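Local coordinates for protein histidine acid phosphatase (Bifidobacterium longum subsp. infantis, PDB 6RXD) that probably removes phosphate groups from inositol polyphosphates such as phytate and from 2,3-bisphosphoglycerate, as a zinc-binding histidine acid phosphatase of the MINPP1 subfamily, at residues T496-K499 / S500-A504; N380-D383 / A384-G388. One frame throughout, in Å; residues are numbered along the deposited sequence. Where two conformers were deposited one is given.

Contact 1 (T496-K499 / S500-A504)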
ATOM      1  N   THR A 496     -26.410   1.261 -11.974  1.00 13.07           N
ATOM      2  CA  THR A 496     -27.363   2.137 -11.292  1.00 15.92           C
ATOM      3  C   THR A 496     -27.353   1.863  -9.787  1.00 15.77           C
ATOM      4  O   THR A 496     -27.418   2.789  -8.972  1.00 17.65           O
ATOM      5  CB  THR A 496     -28.786   1.941 -11.828  1.00 17.01           C
ATOM      6  OG1 THR A 496     -29.088   0.540 -11.855  1.00 15.12           O
ATOM      7  CG2 THR A 496     -28.920   2.503 -13.244  1.00 18.37           C
ATOM      8  N   GLU A 497     -27.268   0.586  -9.426  1.00 12.56           N
ATOM      9  CA  GLU A 497     -27.278   0.193  -8.024  1.00 13.25           C
ATOM     10  C   GLU A 497     -26.028   0.697  -7.321  1.00 17.16           C
ATOM     11  O   GLU A 497     -26.112   1.215  -6.203  1.00 14.66           O
ATOM     12  CB  GLU A 497     -27.419  -1.331  -7.878  1.00 13.08           C
ATOM     13  CG  GLU A 497     -27.196  -1.850  -6.450  1.00 12.23           C
ATOM     14  CD  GLU A 497     -28.319  -1.509  -5.489  1.00 16.16           C
ATOM     15  OE1 GLU A 497     -29.298  -0.850  -5.896  1.00 18.28           O
ATOM     16  OE2 GLU A 497     -28.227  -1.907  -4.304  1.00 17.14           O
ATOM     17  N   LEU A 498     -24.868   0.554  -7.964  1.00 12.47           N
ATOM     18  CA  LEU A 498     -23.623   1.024  -7.355  1.00 13.13           C
ATOM     19  C   LEU A 498     -23.641   2.528  -7.145  1.00 14.92           C
ATOM     20  O   LEU A 498     -23.160   3.015  -6.123  1.00 15.30           O
ATOM     21  CB  LEU A 498     -22.399   0.620  -8.178  1.00 13.34           C
ATOM     22  CG  LEU A 498     -22.121  -0.879  -8.238  1.00 15.49           C
ATOM     23  CD1 LEU A 498     -20.769  -1.136  -8.893  1.00 16.26           C
ATOM     24  CD2 LEU A 498     -22.164  -1.469  -6.832  1.00 16.09           C
ATOM     25  N   LYS A 499     -24.198   3.269  -8.094  1.00 13.44           N
ATOM     26  CA  LYS A 499     -24.217   4.725  -7.961  1.00 16.51           C
ATOM     27  C   LYS A 499     -25.038   5.159  -6.756  1.00 19.33           C
ATOM     28  O   LYS A 499     -24.741   6.167  -6.107  1.00 24.99           O
ATOM     29  CB  LYS A 499     -24.747   5.378  -9.240  1.00 18.39           C
ATOM     30  CG  LYS A 499     -23.748   5.356 -10.391  1.00 17.65           C
ATOM     31  CD  LYS A 499     -24.367   5.951 -11.656  1.00 20.96           C
ATOM     32  CE  LYS A 499     -23.384   5.913 -12.819  1.00 20.98           C
ATOM     33  NZ  LYS A 499     -24.060   6.249 -14.111  1.00 21.96           N
ATOM     34  N   SER A 500     -26.072   4.389  -6.450  1.00 17.92           N
ATOM     35  CA  SER A 500     -26.871   4.656  -5.267  1.00 14.63           C
ATOM     36  C   SER A 500     -26.221   4.113  -4.004  1.00 18.24           C
ATOM     37  O   SER A 500     -26.090   4.823  -3.006  1.00 18.03           O
ATOM     38  CB  SER A 500     -28.271   4.048  -5.448  1.00 18.46           C
ATOM     39  OG  SER A 500     -29.036   4.082  -4.261  1.00 25.49           O
ATOM     40  N   CYS A 501     -25.791   2.859  -4.041  1.00 15.13           N
ATOM     41  CA  CYS A 501     -25.395   2.153  -2.823  0.52 15.51           C
ATOM     42  C   CYS A 501     -23.973   2.461  -2.361  1.00 14.70           C
ATOM     43  O   CYS A 501     -23.629   2.228  -1.199  1.00 16.23           O
ATOM     44  CB  CYS A 501     -25.614   0.633  -2.954  0.52 17.87           C
ATOM     45  SG  CYS A 501     -24.414  -0.312  -3.955  0.52 11.16           S
ATOM     46  N   LEU A 502     -23.144   2.972  -3.266  1.00 14.78           N
ATOM     47  CA  LEU A 502     -21.784   3.361  -2.886  1.00 15.07           C
ATOM     48  C   LEU A 502     -21.701   4.815  -2.459  1.00 16.41           C
ATOM     49  O   LEU A 502     -20.662   5.258  -1.968  1.00 16.97           O
ATOM     50  CB  LEU A 502     -20.782   3.093  -4.009  1.00 13.75           C
ATOM     51  CG  LEU A 502     -20.693   1.622  -4.405  1.00 15.81           C
ATOM     52  CD1 LEU A 502     -19.556   1.427  -5.394  1.00 14.87           C
ATOM     53  CD2 LEU A 502     -20.492   0.750  -3.169  1.00 15.69           C
ATOM     54  N   ALA A 503     -22.790   5.556  -2.646  1.00 18.61           N
ATOM     55  CA  ALA A 503     -22.863   6.929  -2.143  1.00 16.37           C
ATOM     56  C   ALA A 503     -23.049   6.907  -0.622  1.00 17.88           C
ATOM     57  O   ALA A 503     -23.382   5.866  -0.051  1.00 17.04           O
ATOM     58  CB  ALA A 503     -23.997   7.686  -2.822  1.00 19.23           C
ATOM     59  N   ALA A 504     -22.858   8.052   0.033  1.00 21.36           N
ATOM     60  CA  ALA A 504     -22.857   8.107   1.505  1.00 22.79           C
ATOM     61  C   ALA A 504     -24.138   7.607   2.193  1.00 22.63           C
ATOM     62  O   ALA A 504     -24.078   7.072   3.304  1.00 20.11           O
ATOM     63  CB  ALA A 504     -22.481   9.521   1.998  1.00 25.49           C
TER

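Contact 2 (N380-D383 / A384-G388)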
ATOM      1  N   ASN A 380     -17.174   7.448 -12.993  1.00 13.28           N
ATOM      2  CA  ASN A 380     -17.197   8.342 -14.152  1.00 13.58           C
ATOM      3  C   ASN A 380     -16.547   7.748 -15.398  1.00 17.10           C
ATOM      4  O   ASN A 380     -16.989   8.013 -16.514  1.00 18.01           O
ATOM      5  CB  ASN A 380     -16.539   9.684 -13.822  1.00 16.18           C
ATOM      6  CG  ASN A 380     -17.414  10.573 -12.960  1.00 21.09           C
ATOM      7  OD1 ASN A 380     -18.627  10.387 -12.889  1.00 23.97           O
ATOM      8  ND2 ASN A 380     -16.798  11.553 -12.300  1.00 23.26           N
ATOM      9  N   THR A 381     -15.481   6.978 -15.218  1.00 14.74           N
ATOM     10  CA  THR A 381     -14.817   6.367 -16.364  1.00 15.73           C
ATOM     11  C   THR A 381     -15.650   5.223 -16.944  1.00 13.80           C
ATOM     12  O   THR A 381     -15.551   4.922 -18.139  1.00 16.04           O
ATOM     13  CB  THR A 381     -13.371   5.889 -16.056  1.00 14.23           C
ATOM     14  OG1 THR A 381     -13.395   4.920 -15.009  1.00 16.35           O
ATOM     15  CG2 THR A 381     -12.468   7.051 -15.661  1.00 13.47           C
ATOM     16  N   ILE A 382     -16.470   4.585 -16.111  1.00 13.57           N
ATOM     17  CA  ILE A 382     -17.420   3.609 -16.627  1.00 12.73           C
ATOM     18  C   ILE A 382     -18.437   4.347 -17.497  1.00 16.87           C
ATOM     19  O   ILE A 382     -18.698   3.940 -18.630  1.00 15.63           O
ATOM     20  CB  ILE A 382     -18.142   2.841 -15.506  1.00 14.90           C
ATOM     21  CG1 ILE A 382     -17.151   1.972 -14.740  1.00 12.98           C
ATOM     22  CG2 ILE A 382     -19.250   1.954 -16.088  1.00 16.76           C
ATOM     23  CD1 ILE A 382     -17.748   1.357 -13.452  1.00 15.55           C
ATOM     24  N   ASP A 383     -19.003   5.436 -16.977  1.00 17.88           N
ATOM     25  CA  ASP A 383     -19.949   6.231 -17.760  1.00 17.29           C
ATOM     26  C   ASP A 383     -19.353   6.670 -19.100  1.00 14.92           C
ATOM     27  O   ASP A 383     -20.025   6.600 -20.135  1.00 18.57           O
ATOM     28  CB  ASP A 383     -20.413   7.468 -16.986  1.00 18.49           C
ATOM     29  CG  ASP A 383     -21.383   7.143 -15.875  1.00 26.86           C
ATOM     30  OD1 ASP A 383     -22.078   6.103 -15.944  1.00 25.94           O
ATOM     31  OD2 ASP A 383     -21.459   7.952 -14.923  1.00 27.31           O
ATOM     32  N   ALA A 384     -18.101   7.123 -19.097  1.00 17.25           N
ATOM     33  CA  ALA A 384     -17.473   7.581 -20.344  1.00 17.17           C
ATOM     34  C   ALA A 384     -17.483   6.489 -21.414  1.00 18.40           C
ATOM     35  O   ALA A 384     -17.715   6.758 -22.593  1.00 18.99           O
ATOM     36  CB  ALA A 384     -16.048   8.052 -20.092  1.00 16.97           C
ATOM     37  N   ARG A 385     -17.238   5.254 -20.989  1.00 17.70           N
ATOM     38  CA  ARG A 385     -17.209   4.107 -21.894  1.00 16.26           C
ATOM     39  C   ARG A 385     -18.618   3.722 -22.339  1.00 14.78           C
ATOM     40  O   ARG A 385     -18.888   3.566 -23.538  1.00 17.18           O
ATOM     41  CB  ARG A 385     -16.520   2.920 -21.202  1.00 16.47           C
ATOM     42  CG  ARG A 385     -16.547   1.609 -21.982  1.00 14.89           C
ATOM     43  CD  ARG A 385     -15.987   1.747 -23.403  1.00 19.11           C
ATOM     44  NE  ARG A 385     -15.962   0.457 -24.088  1.00 19.30           N
ATOM     45  CZ  ARG A 385     -15.761   0.310 -25.392  1.00 24.50           C
ATOM     46  NH1 ARG A 385     -15.581   1.382 -26.156  1.00 25.19           N
ATOM     47  NH2 ARG A 385     -15.749  -0.904 -25.935  1.00 24.71           N
ATOM     48  N   VAL A 386     -19.514   3.571 -21.367  1.00 16.34           N
ATOM     49  CA  VAL A 386     -20.918   3.250 -21.640  1.00 16.75           C
ATOM     50  C   VAL A 386     -21.509   4.285 -22.590  1.00 23.13           C
ATOM     51  O   VAL A 386     -22.289   3.948 -23.492  1.00 19.71           O
ATOM     52  CB  VAL A 386     -21.731   3.193 -20.329  1.00 18.02           C
ATOM     53  CG1 VAL A 386     -23.235   3.083 -20.618  1.00 20.16           C
ATOM     54  CG2 VAL A 386     -21.257   2.022 -19.468  1.00 18.22           C
ATOM     55  N   ASN A 387     -21.112   5.541 -22.400  1.00 18.27           N
ATOM     56  CA  ASN A 387     -21.604   6.639 -23.226  1.00 21.70           C
ATOM     57  C   ASN A 387     -20.870   6.844 -24.547  1.00 18.60           C
ATOM     58  O   ASN A 387     -20.946   7.927 -25.128  1.00 19.88           O
ATOM     59  CB  ASN A 387     -21.622   7.955 -22.437  1.00 22.99           C
ATOM     60  CG  ASN A 387     -22.555   7.906 -21.246  1.00 31.49           C
ATOM     61  OD1 ASN A 387     -23.421   7.035 -21.157  1.00 33.36           O
ATOM     62  ND2 ASN A 387     -22.380   8.847 -20.315  1.00 35.61           N
ATOM     63  N   GLY A 388     -20.159   5.821 -25.013  1.00 18.35           N
ATOM     64  CA  GLY A 388     -19.636   5.822 -26.371  1.00 18.89           C
ATOM     65  C   GLY A 388     -18.155   6.107 -26.510  1.00 18.97           C
ATOM     66  O   GLY A 388     -17.644   6.207 -27.624  1.00 22.72           O
TER
HETATM   67  O   HOH W   1     -23.785   5.514 -18.049  1.00 33.22           O

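Contact 1 (T496-K499 / S500-A504)
L498 and L502 both hold CG opposite their carbonyl carbons (chi1 -66° and -61°), which lays the two side chains side by side, pointing the same way, CB of L498 4.1 Å from CD1 of L502. In the conformer given, one of two deposited for C501, SG sits between the backbone N and the carbonyl carbon (chi1 76°), a rotation that turns the sulfur back over the preceding turn. There CD2 of L498 comes within 3.8 Å of SG of C501, and CG of E497 also lies close to the sulfur. SG of C501 forms the disulfide to C483. In the backbone beneath, C501 N donates to O of E497 at 2.7 Å, and L502 N to O of L498 at 2.9 Å. An alanine in place of L502 removes the branch lying against L498 and would probably leave a gap beside CB of L498, letting that leucine shift in its buried setting. E497, bent at chi2, carries its carboxylate forward beside C501, where it bonds T508, L509 and T484, while OG of S500 bonds the carbonyl of K507. A buried carboxylate with three such hydrogen-bond donors around it is likely to stay charged, so this short helix joins an apolar flank and a disulfide to polar bonds with both the chain after it (K507 to L509) and T484 before it.

Contact 2 (N380-D383 / A384-G388)
I382 and V386 meet one turn apart near the C-terminal end of helix 372-386, which closes in a Schellman motif with G388, at positive phi, as its C-prime residue. The inner flank is the tight part. CG2 of I382 lies 3.9 Å from CG2 of V386, the two side chains meeting at a slant, and the same V386 methyl rests 3.3 Å from the carbonyl O of I382. That methyl gets there because it stands anti to the carbonyl carbon of V386, beside the backbone N, whose own bond to O of I382 is almost straight at 178°. Beyond the pair, I382 packs on Y38 and E40 of strand 34-44 and on W448 and V450 of strand 445-453, so this flank seats the helix against the central sheet. T381 and R385 extend the seating through polar ends: OG1 of T381 bonds the hydroxyl of Y38, and R385 bonds the carbonyls of I37 and G389.

The other flank is looser and wetter. D383 and N387 approach with CB and ND2 4.1 Å apart, and a water spans their ends, donating to OD1 of D383 at 2.8 Å and only weakly to OD1 of N387. OD1 of D383 has a second partner in K499. Where the helix unwinds, N387 N still donates to O of D383 at 2.7 Å, and CG of N387 sits 3.1 Å from that same oxygen.

Overall arrangement
Going from the N terminus, contact 2 comes first, at the end of helix 372-386, just before the chain turns into strand 391-398 of the central mixed sheet. Contact 1 follows more than a hundred residues later, on helix 495-501 directly after strand 493-494. Each lies within one unbroken run of chain and closes no more than a helical turn; the two stand in series, neither nested nor crossed. Their centres are about 16 Å apart, and they touch through a salt bridge, NZ of K499 to OD1 of D383 at 2.7 Å. L495 also touches I382 and D383, so the C-terminal helix is tied to the one bordering the sheet.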